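Long-range contacts in MGS-M5 (Unidentified, PDB 4Q3N), which probably catalyses the NAD-dependent interconversion of L-lactate and pyruvate, as a Rossmann-fold dehydrogenase of the lactate/malate dehydrogenase family: residues L253-L258 with L273-N278; N260-C265 with H283-L288. One frame throughout, in Å; residues are numbered along the deposited sequence. Where two conformers were deposited one is given.

Contact 1: L253-L258 with L273-N278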
loop_
_atom_site.group_PDB
_atom_site.type_symbol
_atom_site.label_atom_id
_atom_site.label_comp_id
_atom_site.label_asym_id
_atom_site.label_seq_id
_atom_site.Cartn_x
_atom_site.Cartn_y
_atom_site.Cartn_z
ATOM N N LEU A 253 6.388 20.376 2.990
ATOM C CA LEU A 253 5.363 20.369 4.059
ATOM C C LEU A 253 5.519 21.564 4.987
ATOM O O LEU A 253 6.628 21.968 5.297
ATOM C CB LEU A 253 5.462 19.107 4.938
ATOM C CG LEU A 253 5.209 17.785 4.185
ATOM C CD1 LEU A 253 5.644 16.638 5.045
ATOM C CD2 LEU A 253 3.704 17.602 3.762
ATOM N N PRO A 254 4.398 22.106 5.474
ATOM C CA PRO A 254 4.495 23.216 6.418
ATOM C C PRO A 254 4.767 22.618 7.779
ATOM O O PRO A 254 4.010 21.754 8.228
ATOM C CB PRO A 254 3.132 23.891 6.324
ATOM C CG PRO A 254 2.174 22.766 5.896
ATOM C CD PRO A 254 3.017 21.829 5.038
ATOM N N ILE A 255 5.889 23.011 8.383
ATOM C CA ILE A 255 6.308 22.487 9.688
ATOM C C ILE A 255 6.944 23.616 10.449
ATOM O O ILE A 255 7.214 24.668 9.860
ATOM C CB ILE A 255 7.329 21.336 9.544
ATOM C CG1 ILE A 255 8.403 21.703 8.508
ATOM C CG2 ILE A 255 6.645 20.097 9.000
ATOM C CD1 ILE A 255 9.661 20.848 8.614
ATOM N N SER A 256 7.169 23.413 11.753
ATOM C CA SER A 256 7.926 24.349 12.569
ATOM C C SER A 256 9.405 24.299 12.216
ATOM O O SER A 256 10.041 23.266 12.399
ATOM C CB SER A 256 7.766 24.057 14.071
ATOM O OG SER A 256 6.426 24.147 14.514
ATOM N N VAL A 257 9.953 25.424 11.753
ATOM C CA VAL A 257 11.379 25.499 11.382
ATOM C C VAL A 257 11.926 26.827 11.812
ATOM O O VAL A 257 11.161 27.797 12.017
ATOM C CB VAL A 257 11.597 25.354 9.854
ATOM C CG1 VAL A 257 11.408 23.917 9.438
ATOM C CG2 VAL A 257 10.629 26.288 9.084
ATOM N N LEU A 258 13.247 26.897 11.928
ATOM C CA LEU A 258 13.888 28.129 12.355
ATOM C C LEU A 258 13.880 29.105 11.180
ATOM O O LEU A 258 14.534 28.836 10.152
ATOM C CB LEU A 258 15.319 27.875 12.814
ATOM C CG LEU A 258 16.053 29.117 13.350
ATOM C CD1 LEU A 258 15.465 29.555 14.761
ATOM C CD2 LEU A 258 17.581 28.909 13.438
ATOM N N LEU A 273 6.283 27.116 8.533
ATOM C CA LEU A 273 6.605 27.548 7.169
ATOM C C LEU A 273 6.737 26.308 6.293
ATOM O O LEU A 273 7.104 25.243 6.779
ATOM C CB LEU A 273 7.920 28.367 7.132
ATOM C CG LEU A 273 7.900 29.657 7.980
ATOM C CD1 LEU A 273 9.354 30.196 8.118
ATOM C CD2 LEU A 273 6.938 30.744 7.373
ATOM N N PRO A 274 6.464 26.448 4.986
ATOM C CA PRO A 274 6.663 25.290 4.101
ATOM C C PRO A 274 8.165 24.970 3.987
ATOM O O PRO A 274 8.987 25.858 3.813
ATOM C CB PRO A 274 6.077 25.755 2.763
ATOM C CG PRO A 274 6.216 27.258 2.771
ATOM C CD PRO A 274 6.101 27.679 4.253
ATOM N N ALA A 275 8.516 23.704 4.093
ATOM C CA ALA A 275 9.921 23.346 4.046
ATOM C C ALA A 275 10.101 22.040 3.289
ATOM O O ALA A 275 9.201 21.203 3.249
ATOM C CB ALA A 275 10.508 23.239 5.508
ATOM N N VAL A 276 11.281 21.888 2.696
ATOM C CA VAL A 276 11.623 20.697 1.952
ATOM C C VAL A 276 12.261 19.682 2.899
ATOM O O VAL A 276 13.338 19.943 3.460
ATOM C CB VAL A 276 12.609 21.023 0.781
ATOM C CG1 VAL A 276 12.920 19.729 -0.006
ATOM C CG2 VAL A 276 12.013 22.067 -0.134
ATOM N N LEU A 277 11.627 18.520 3.036
ATOM C CA LEU A 277 12.127 17.432 3.903
ATOM C C LEU A 277 12.715 16.264 3.104
ATOM O O LEU A 277 12.100 15.790 2.143
ATOM C CB LEU A 277 11.004 16.888 4.767
ATOM C CG LEU A 277 10.560 17.831 5.895
ATOM C CD1 LEU A 277 9.255 17.315 6.527
ATOM C CD2 LEU A 277 11.669 17.828 6.953
ATOM N N ASN A 278 13.861 15.761 3.538
ATOM C CA ASN A 278 14.417 14.566 2.919
ATOM C C ASN A 278 15.150 13.803 4.045
ATOM O O ASN A 278 14.960 14.111 5.220
ATOM C CB ASN A 278 15.326 14.944 1.718
ATOM C CG ASN A 278 16.569 15.714 2.130
ATOM O OD1 ASN A 278 17.059 15.542 3.227
ATOM N ND2 ASN A 278 17.096 16.570 1.223
#

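Contact 2: N260-C265 with H283-L288. With ACT (acetate ion), chain E.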
loop_
_atom_site.group_PDB
_atom_site.type_symbol
_atom_site.label_atom_id
_atom_site.label_comp_id
_atom_site.label_asym_id
_atom_site.label_seq_id
_atom_site.Cartn_x
_atom_site.Cartn_y
_atom_site.Cartn_z
ATOM N N ASN A 260 15.298 32.160 10.617
ATOM C CA ASN A 260 16.723 32.385 10.319
ATOM C C ASN A 260 16.906 33.277 9.083
ATOM O O ASN A 260 17.793 33.045 8.267
ATOM C CB ASN A 260 17.430 31.038 10.110
ATOM C CG ASN A 260 18.955 31.128 10.188
ATOM O OD1 ASN A 260 19.490 31.925 10.910
ATOM N ND2 ASN A 260 19.645 30.276 9.437
ATOM N N GLY A 261 16.070 34.297 8.936
ATOM C CA GLY A 261 16.295 35.253 7.856
ATOM C C GLY A 261 15.600 34.880 6.537
ATOM O O GLY A 261 15.616 35.641 5.592
ATOM N N VAL A 262 14.963 33.725 6.466
ATOM C CA VAL A 262 14.326 33.383 5.197
ATOM C C VAL A 262 13.154 34.324 4.942
ATOM O O VAL A 262 13.120 34.967 3.896
ATOM C CB VAL A 262 13.856 31.930 5.122
ATOM C CG1 VAL A 262 13.064 31.736 3.811
ATOM C CG2 VAL A 262 15.067 30.979 5.156
ATOM N N TYR A 263 12.229 34.448 5.902
ATOM C CA TYR A 263 11.152 35.425 5.789
ATOM C C TYR A 263 11.577 36.698 6.534
ATOM O O TYR A 263 12.545 36.674 7.334
ATOM C CB TYR A 263 9.821 34.822 6.331
ATOM C CG TYR A 263 9.188 33.798 5.396
ATOM C CD1 TYR A 263 9.683 32.484 5.317
ATOM C CD2 TYR A 263 8.106 34.145 4.570
ATOM C CE1 TYR A 263 9.128 31.546 4.449
ATOM C CE2 TYR A 263 7.517 33.204 3.706
ATOM C CZ TYR A 263 8.044 31.908 3.634
ATOM O OH TYR A 263 7.486 30.972 2.777
ATOM N N ASP A 264 10.937 37.838 6.305
ATOM C CA ASP A 264 11.534 38.986 7.001
ATOM C C ASP A 264 11.007 39.193 8.429
ATOM O O ASP A 264 11.344 40.165 9.073
ATOM C CB ASP A 264 11.408 40.273 6.183
ATOM C CG ASP A 264 10.046 40.482 5.664
ATOM O OD1 ASP A 264 9.101 40.150 6.403
ATOM O OD2 ASP A 264 9.925 40.962 4.520
ATOM N N CYS A 265 10.252 38.242 8.943
ATOM C CA CYS A 265 9.908 38.248 10.354
ATOM C C CYS A 265 11.126 37.884 11.213
ATOM O O CYS A 265 12.186 37.585 10.666
ATOM C CB CYS A 265 8.764 37.283 10.608
ATOM S SG CYS A 265 9.175 35.575 10.232
ATOM N N HIS A 283 15.965 20.454 3.967
ATOM C CA HIS A 283 16.885 20.857 2.907
ATOM C C HIS A 283 16.939 22.389 2.793
ATOM O O HIS A 283 18.003 23.002 2.781
ATOM C CB HIS A 283 16.493 20.223 1.547
ATOM C CG HIS A 283 17.419 20.638 0.440
ATOM N ND1 HIS A 283 17.204 21.768 -0.316
ATOM C CD2 HIS A 283 18.583 20.108 0.005
ATOM C CE1 HIS A 283 18.208 21.932 -1.157
ATOM N NE2 HIS A 283 19.055 20.931 -0.990
ATOM N N HIS A 284 15.778 23.018 2.743
ATOM C CA HIS A 284 15.686 24.486 2.854
ATOM C C HIS A 284 14.242 24.839 3.144
ATOM O O HIS A 284 13.337 24.026 2.939
ATOM C CB HIS A 284 16.175 25.229 1.574
ATOM C CG HIS A 284 15.309 25.007 0.346
ATOM N ND1 HIS A 284 15.434 23.903 -0.473
ATOM C CD2 HIS A 284 14.359 25.785 -0.234
ATOM C CE1 HIS A 284 14.610 24.006 -1.503
ATOM N NE2 HIS A 284 13.937 25.136 -1.376
ATOM N N ILE A 285 14.019 26.071 3.576
ATOM C CA ILE A 285 12.667 26.585 3.765
ATOM C C ILE A 285 12.207 27.196 2.463
ATOM O O ILE A 285 12.961 27.920 1.817
ATOM C CB ILE A 285 12.642 27.657 4.853
ATOM C CG1 ILE A 285 13.066 27.011 6.175
ATOM C CG2 ILE A 285 11.214 28.346 4.931
ATOM C CD1 ILE A 285 13.195 28.080 7.307
ATOM N N VAL A 286 10.978 26.939 2.068
ATOM C CA VAL A 286 10.528 27.509 0.815
ATOM C C VAL A 286 10.071 28.935 1.083
ATOM O O VAL A 286 9.259 29.182 2.002
ATOM C CB VAL A 286 9.388 26.653 0.205
ATOM C CG1 VAL A 286 8.826 27.323 -1.051
ATOM C CG2 VAL A 286 9.941 25.208 -0.122
ATOM N N LYS A 287 10.556 29.873 0.297
ATOM C CA LYS A 287 10.172 31.262 0.496
ATOM C C LYS A 287 9.027 31.625 -0.438
ATOM O O LYS A 287 9.215 31.698 -1.628
ATOM C CB LYS A 287 11.373 32.185 0.285
ATOM C CG LYS A 287 11.079 33.673 0.313
ATOM C CD LYS A 287 10.389 34.094 1.594
ATOM C CE LYS A 287 10.340 35.632 1.668
ATOM N NZ LYS A 287 9.279 36.201 0.756
ATOM N N LEU A 288 7.830 31.827 0.103
ATOM C CA LEU A 288 6.707 32.291 -0.712
ATOM C C LEU A 288 6.695 33.796 -0.801
ATOM O O LEU A 288 7.095 34.470 0.151
ATOM C CB LEU A 288 5.355 31.841 -0.116
ATOM C CG LEU A 288 5.262 30.324 0.086
ATOM C CD1 LEU A 288 3.984 30.043 0.936
ATOM C CD2 LEU A 288 5.217 29.617 -1.315
HETATM C C ACT E . 11.382 26.499 -3.781
HETATM O O ACT E . 10.934 27.532 -4.363
HETATM O OXT ACT E . 12.279 26.684 -2.912
HETATM C CH3 ACT E . 10.936 25.103 -4.108
HETATM O O HOH W 1 8.987 39.217 1.789
#

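Contact 1: L253-L258 with L273-N278
L253 and A275 form one hydrogen-bonded antiparallel pair and I255 and L273 the next, and between them these two pairs use every backbone N-H and C=O of the four residues. At the first pair L253 N gives to A275 O at 2.9 Å, while A275 N gives to L253 O at 2.8 Å. The second pair repeats the exchange: I255 N reaches L273 O at 3.0 Å and L273 N reaches I255 O at 2.9 Å. The donors A275 N and I255 N both stand well above the plane of the carbonyl they use, off its lone pairs. P254 and P274 face each other as the non-hydrogen-bonded pair in the middle, where neither proline has an N-H to leave unmatched. Their alpha carbons instead make CA-H...O contacts, P254 CA to L273 O at 3.3 Å and P274 CA to L253 O. Both rings lie on the face covered by Y171 of strand 168-173.

The other face is apolar. I255 CD1 and L277 CD2 meet tip to tip at 4.0 Å, and A275 CB sits beside CG1 and CD1 of I255; the chi1 of 45° that wedges CG1 between backbone N and carbonyl carbon keeps this branch over the alanine. L253 crosses L277 at about a right angle through their CD1 methyls, and V257 CG2 packs on L273 CB at 3.9 Å. Off the pairing region, N278 ND2 is satisfied by N250 OD1.

With segment axes inclined at 103°, the strands diverge quickly from the paired centre. This is a sharply twisted antiparallel beta hairpin, strands 251-258 and 270-278, in the buried part of the alpha/beta C-terminal domain of the lactate/malate dehydrogenase family.

Contact 2: N260-C265 with H283-L288
Y263 lays one face of its ring under the aliphatic chain of K287, whose CD stands 3.6 Å from the centroid of the Y263 ring and only 10° off the ring normal, a CH-pi contact. Bends at chi2 and chi4 carry the lysine across the ring and turn NZ back to its neighbour L288, where it donates to the carbonyl O from above the carbonyl plane. A water accepts from NZ as well and donates a weak bond to D264 OD2, a loose bridge between two side chains that form no direct salt bridge.

At the far end of the ring the phenol oxygen serves both as donor and as acceptor. Y263 OH donates a hydrogen bond to V286 O at 2.6 Å, in the carbonyl plane on a lone pair, and receives L288 N at 2.8 Å along a nearly straight N-H...O line (168°). I285 CG2 touches the ring edge at CE1, in plane, 3.9 Å away, and the same methyl meets V262 CG1. A phenylalanine in place of Y263 would probably keep the CH-pi contact with K287 but leave V286 O and L288 N without their buried hydroxyl partner.

Away from the tyrosine, H284 NE2 donates to acetate OXT at 2.7 Å; the ion, probably from the crystallisation liquor, is also held by K192 of the third subunit. The tyrosine further packs on L298 of helix 292-311 and L273 of strand 270-278, so the loop 260-265 is fixed between that helix and the chain leaving edge strand 281-285.

In the fold
The contacts interlock: their centres lie about 10 Å apart, and their segments alternate along the chain. Strand 270-278 is the middle of a three-stranded antiparallel sheet; contact 1 pairs it with 251-258, and its other edge bonds to 283-288 of contact 2, through V276 O to H283 N at 2.7 Å and P274 O to V286 N at 2.9 Å, both probable hydrogen bonds. The 260-265 loop belongs to the connection between the hairpin strands, so contact 2 ties it back to the third strand. Contact 1, centred about 9 Å from the chain centre, meets F54 of a second subunit through L253; contact 2, centred about 18 Å out, has four residues near the third.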